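Local structure of benzoylformate Decarboxylase (Polynucleobacter necessarius, 4K9Q) at residues Phe9-Asn23 and Phe35-Glu47. The protein probably catalyses the thiamine diphosphate-dependent decarboxylation of benzoylformate to benzaldehyde and carbon dioxide. Sequence-based numbering, arbitrary orientation.
Sequences FDLLRKLQVTTVVGN and FPSDFNYVLALQE. With TPP (thiamine diphosphate), chain D.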
# COMPACT_ATOMS: atom_id res chain seq x y z
N PHE A 9 15.02 18.55 19.40
CA PHE A 9 15.94 19.55 18.89
C PHE A 9 17.36 19.28 19.37
O PHE A 9 18.33 19.46 18.61
CB PHE A 9 15.46 20.97 19.21
CG PHE A 9 14.48 21.51 18.21
CD1 PHE A 9 14.93 22.20 17.09
CD2 PHE A 9 13.12 21.31 18.36
CE1 PHE A 9 14.03 22.69 16.15
CE2 PHE A 9 12.22 21.79 17.43
CZ PHE A 9 12.67 22.48 16.32
N ASP A 10 17.50 18.80 20.61
CA ASP A 10 18.82 18.42 21.11
C ASP A 10 19.44 17.26 20.31
O ASP A 10 20.64 17.26 20.02
CB ASP A 10 18.78 18.08 22.60
CG ASP A 10 18.98 19.30 23.48
OD1 ASP A 10 19.43 20.36 22.98
OD2 ASP A 10 18.71 19.19 24.69
N LEU A 11 18.62 16.28 19.93
CA LEU A 11 19.08 15.21 19.05
C LEU A 11 19.55 15.78 17.71
O LEU A 11 20.61 15.42 17.20
CB LEU A 11 17.98 14.17 18.83
CG LEU A 11 18.29 13.11 17.76
CD1 LEU A 11 19.43 12.20 18.22
CD2 LEU A 11 17.05 12.28 17.47
N LEU A 12 18.76 16.68 17.14
CA LEU A 12 19.08 17.24 15.84
C LEU A 12 20.40 18.01 15.91
O LEU A 12 21.19 17.97 14.98
CB LEU A 12 17.93 18.11 15.33
CG LEU A 12 16.67 17.31 14.96
CD1 LEU A 12 15.52 18.24 14.61
CD2 LEU A 12 16.96 16.33 13.81
N ARG A 13 20.65 18.69 17.03
CA ARG A 13 21.94 19.34 17.23
C ARG A 13 23.08 18.32 17.21
O ARG A 13 24.09 18.54 16.55
CB ARG A 13 21.97 20.07 18.57
CG ARG A 13 21.21 21.36 18.56
CD ARG A 13 21.32 22.08 19.90
NE ARG A 13 20.48 23.27 19.87
CZ ARG A 13 19.25 23.32 20.35
NH1 ARG A 13 18.71 22.25 20.93
NH2 ARG A 13 18.55 24.44 20.24
N LYS A 14 22.90 17.22 17.93
CA LYS A 14 23.89 16.17 17.99
C LYS A 14 24.16 15.57 16.61
O LYS A 14 25.31 15.30 16.25
CB LYS A 14 23.44 15.09 18.98
CG LYS A 14 24.38 13.90 19.09
CD LYS A 14 25.74 14.31 19.61
CE LYS A 14 26.57 13.08 19.97
NZ LYS A 14 27.89 13.47 20.55
N LEU A 15 23.10 15.38 15.83
CA LEU A 15 23.21 14.85 14.47
C LEU A 15 23.72 15.88 13.46
O LEU A 15 24.03 15.52 12.32
CB LEU A 15 21.86 14.28 14.00
CG LEU A 15 21.38 13.08 14.82
CD1 LEU A 15 19.95 12.68 14.47
CD2 LEU A 15 22.33 11.88 14.66
N GLN A 16 23.78 17.14 13.90
CA GLN A 16 24.18 18.26 13.05
C GLN A 16 23.23 18.50 11.88
O GLN A 16 23.65 18.85 10.77
CB GLN A 16 25.62 18.09 12.58
CG GLN A 16 26.60 17.95 13.76
CD GLN A 16 28.04 17.83 13.31
OE1 GLN A 16 28.46 18.48 12.35
NE2 GLN A 16 28.81 17.00 14.00
N VAL A 17 21.94 18.30 12.14
CA VAL A 17 20.89 18.58 11.17
C VAL A 17 20.10 19.76 11.72
O VAL A 17 19.16 19.59 12.50
CB VAL A 17 20.00 17.34 10.97
CG1 VAL A 17 18.84 17.63 10.02
CG2 VAL A 17 20.85 16.17 10.44
N THR A 18 20.49 20.97 11.33
CA THR A 18 19.93 22.16 11.97
C THR A 18 19.28 23.14 10.99
O THR A 18 19.05 24.31 11.32
CB THR A 18 20.98 22.89 12.85
OG1 THR A 18 22.05 23.35 12.03
CG2 THR A 18 21.54 21.93 13.91
N THR A 19 18.98 22.66 9.79
CA THR A 19 18.22 23.46 8.84
C THR A 19 16.86 22.83 8.56
O THR A 19 16.77 21.63 8.29
CB THR A 19 18.96 23.65 7.50
OG1 THR A 19 20.23 24.26 7.75
CG2 THR A 19 18.15 24.56 6.57
N VAL A 20 15.82 23.65 8.64
CA VAL A 20 14.46 23.24 8.32
C VAL A 20 13.97 24.09 7.15
O VAL A 20 13.91 25.32 7.25
CB VAL A 20 13.50 23.47 9.52
CG1 VAL A 20 12.07 23.13 9.11
CG2 VAL A 20 13.94 22.66 10.75
N VAL A 21 13.63 23.46 6.03
CA VAL A 21 12.95 24.19 4.96
C VAL A 21 11.46 23.87 5.09
O VAL A 21 11.08 22.72 5.28
CB VAL A 21 13.46 23.77 3.56
CG1 VAL A 21 12.89 24.71 2.50
CG2 VAL A 21 14.98 23.75 3.51
N GLY A 22 10.61 24.88 5.04
CA GLY A 22 9.22 24.64 5.37
C GLY A 22 8.23 25.57 4.71
O GLY A 22 8.57 26.62 4.16
N ASN A 23 6.98 25.14 4.75
CA ASN A 23 5.85 26.03 4.54
C ASN A 23 4.88 25.68 5.67
O ASN A 23 4.41 24.54 5.76
CB ASN A 23 5.22 25.79 3.17
CG ASN A 23 3.99 26.66 2.94
OD1 ASN A 23 2.86 26.21 3.13
ND2 ASN A 23 4.21 27.90 2.54
N PHE A 35 11.16 28.66 17.79
CA PHE A 35 12.18 28.09 16.93
C PHE A 35 13.55 28.61 17.36
O PHE A 35 13.74 29.82 17.51
CB PHE A 35 11.90 28.43 15.47
CG PHE A 35 12.66 27.57 14.51
CD1 PHE A 35 13.83 28.04 13.92
CD2 PHE A 35 12.22 26.30 14.20
CE1 PHE A 35 14.54 27.24 13.03
CE2 PHE A 35 12.93 25.49 13.33
CZ PHE A 35 14.08 25.97 12.74
N PRO A 36 14.51 27.71 17.62
CA PRO A 36 15.75 28.17 18.24
C PRO A 36 16.68 28.89 17.27
O PRO A 36 16.70 28.60 16.07
CB PRO A 36 16.40 26.89 18.76
CG PRO A 36 15.82 25.80 17.94
CD PRO A 36 14.43 26.24 17.55
N SER A 37 17.45 29.82 17.82
CA SER A 37 18.30 30.70 17.03
C SER A 37 19.48 29.99 16.39
O SER A 37 20.09 30.51 15.45
CB SER A 37 18.80 31.85 17.90
OG SER A 37 19.32 31.35 19.12
N ASP A 38 19.83 28.82 16.90
CA ASP A 38 20.94 28.08 16.31
C ASP A 38 20.49 27.14 15.19
O ASP A 38 21.30 26.42 14.61
CB ASP A 38 21.78 27.35 17.36
CG ASP A 38 20.99 26.32 18.16
OD1 ASP A 38 19.77 26.47 18.34
OD2 ASP A 38 21.63 25.35 18.62
N PHE A 39 19.19 27.14 14.90
CA PHE A 39 18.67 26.45 13.72
C PHE A 39 18.30 27.52 12.70
O PHE A 39 18.13 28.68 13.06
CB PHE A 39 17.44 25.62 14.07
CG PHE A 39 17.75 24.31 14.74
CD1 PHE A 39 18.42 24.28 15.95
CD2 PHE A 39 17.35 23.11 14.16
CE1 PHE A 39 18.70 23.08 16.56
CE2 PHE A 39 17.62 21.92 14.77
CZ PHE A 39 18.30 21.90 15.97
N ASN A 40 18.18 27.12 11.44
CA ASN A 40 17.72 28.03 10.39
C ASN A 40 16.42 27.51 9.80
O ASN A 40 16.35 26.35 9.42
CB ASN A 40 18.77 28.14 9.28
CG ASN A 40 19.91 29.07 9.64
OD1 ASN A 40 19.73 30.03 10.39
ND2 ASN A 40 21.08 28.80 9.08
N TYR A 41 15.41 28.36 9.75
CA TYR A 41 14.16 28.03 9.06
C TYR A 41 14.13 28.81 7.76
O TYR A 41 14.33 30.03 7.74
CB TYR A 41 12.95 28.41 9.90
CG TYR A 41 11.63 28.00 9.30
CD1 TYR A 41 10.97 28.82 8.39
CD2 TYR A 41 11.04 26.78 9.62
CE1 TYR A 41 9.76 28.45 7.83
CE2 TYR A 41 9.83 26.39 9.07
CZ TYR A 41 9.19 27.24 8.18
OH TYR A 41 7.99 26.88 7.62
N VAL A 42 13.88 28.09 6.67
CA VAL A 42 13.82 28.68 5.34
C VAL A 42 12.41 28.52 4.77
O VAL A 42 11.99 27.41 4.44
CB VAL A 42 14.83 28.02 4.37
CG1 VAL A 42 14.68 28.60 2.96
CG2 VAL A 42 16.25 28.19 4.88
N LEU A 43 11.69 29.64 4.65
CA LEU A 43 10.33 29.62 4.12
C LEU A 43 10.34 29.50 2.62
O LEU A 43 11.10 30.21 1.94
CB LEU A 43 9.59 30.91 4.51
CG LEU A 43 8.20 31.08 3.89
CD1 LEU A 43 7.21 30.05 4.46
CD2 LEU A 43 7.69 32.52 4.08
N ALA A 44 9.50 28.61 2.09
CA ALA A 44 9.13 28.70 0.68
C ALA A 44 7.61 28.72 0.55
O ALA A 44 6.88 28.25 1.43
CB ALA A 44 9.75 27.56 -0.12
N LEU A 45 7.12 29.28 -0.56
CA LEU A 45 5.71 29.59 -0.71
C LEU A 45 4.85 28.42 -1.16
O LEU A 45 3.62 28.51 -1.10
CB LEU A 45 5.51 30.73 -1.73
CG LEU A 45 6.13 32.08 -1.37
CD1 LEU A 45 5.98 33.00 -2.58
CD2 LEU A 45 5.47 32.68 -0.13
N GLN A 46 5.47 27.35 -1.65
CA GLN A 46 4.72 26.17 -2.10
C GLN A 46 5.60 24.95 -1.87
O GLN A 46 6.83 25.05 -1.92
CB GLN A 46 4.31 26.32 -3.57
CG GLN A 46 3.09 25.49 -3.98
CD GLN A 46 3.46 24.17 -4.63
OE1 GLN A 46 4.64 23.81 -4.73
NE2 GLN A 46 2.45 23.44 -5.10
N GLU A 47 4.99 23.80 -1.60
CA GLU A 47 5.73 22.66 -1.08
C GLU A 47 6.66 21.95 -2.07
O GLU A 47 7.62 21.31 -1.66
CB GLU A 47 4.79 21.68 -0.38
CG GLU A 47 4.10 22.28 0.85
CD GLU A 47 2.82 23.06 0.53
OE1 GLU A 47 2.52 23.31 -0.66
OE2 GLU A 47 2.12 23.43 1.50
N1' TPP D . -0.01 24.53 2.68
C2' TPP D . -1.15 24.02 2.07
CM2 TPP D . -1.05 23.34 0.73
N3' TPP D . -2.38 24.10 2.69
C4' TPP D . -2.49 24.70 3.91
N4' TPP D . -3.68 24.77 4.51
C5' TPP D . -1.36 25.26 4.52
C6' TPP D . -0.11 25.15 3.91
C7' TPP D . -1.48 25.92 5.87
N3 TPP D . -2.16 27.21 5.91
C2 TPP D . -3.46 27.39 6.33
S1 TPP D . -3.95 28.93 6.31
C5 TPP D . -2.50 29.42 5.78
C4 TPP D . -1.57 28.39 5.60
CM4 TPP D . -0.16 28.56 5.12
C6 TPP D . -2.33 30.90 5.59
C7 TPP D . -3.23 31.53 4.54
O7 TPP D . -2.72 32.83 4.36
PA TPP D . -3.45 33.89 3.38
O1A TPP D . -3.88 33.18 2.14
O2A TPP D . -2.52 35.02 3.07
O3A TPP D . -4.80 34.28 4.17
PB TPP D . -4.96 35.17 5.49
O1B TPP D . -5.04 34.22 6.64
O2B TPP D . -6.26 35.93 5.32
O3B TPP D . -3.79 36.09 5.67
O HOH W 1 21.87 26.30 11.28
O HOH W 2 23.40 25.12 13.98
O HOH W 3 3.08 22.96 3.92
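Asp-38 takes the guanidinium of Arg-13 side-on in a two-pronged salt bridge: Arg-13 NE reaches Asp-38 OD2 at 2.7 Å and NH2 reaches OD1 at 3.0 Å, each oxygen using its syn lone pair. The two flat groups are nearly coplanar (16°), and Asp-10 adds a weak bond to NH1. This bridge ties helix 4-15, which precedes the beta-alpha-beta unit 19-22/29-32/40-43 of the N-terminal thiamine diphosphate-binding domain, to the Pro-36 to Phe-39 turn leading into strand 40-43, outermost in this chain's parallel sheet. Beside it, the Phe-39 ring is sandwiched. Phe-9 presents its edge to one face in a T-shaped pair (centroids 5.0 Å apart, planes at 70°), while Thr-18 CB sits centrally over the opposite face in a CH-pi contact, 3.9 Å from the centroid. With CG beside its own backbone N (chi1 -79°), Phe-39 places its ring between helix 4-15 and Thr-18, just before strand 19-22. Strands 19-22 and 40-43 then run parallel, joined by five backbone hydrogen bonds from Asn-40 N to Thr-18 O through Ala-44 N to Gly-22 O. Val-20, Phe-35 and Tyr-41 pack on one face; Thr-19 and Val-21 meet helix 47-61 on the other. The strand ends point to a cofactor also hydrogen-bonded by Ser-375 and Gly-398 of the second subunit. Consistent with the aminopyrimidine-contacting glutamate of this family, Glu-47, its OE1 bonded to Asn-77, brings OE2 within 2.7 Å of thiamine diphosphate N1'.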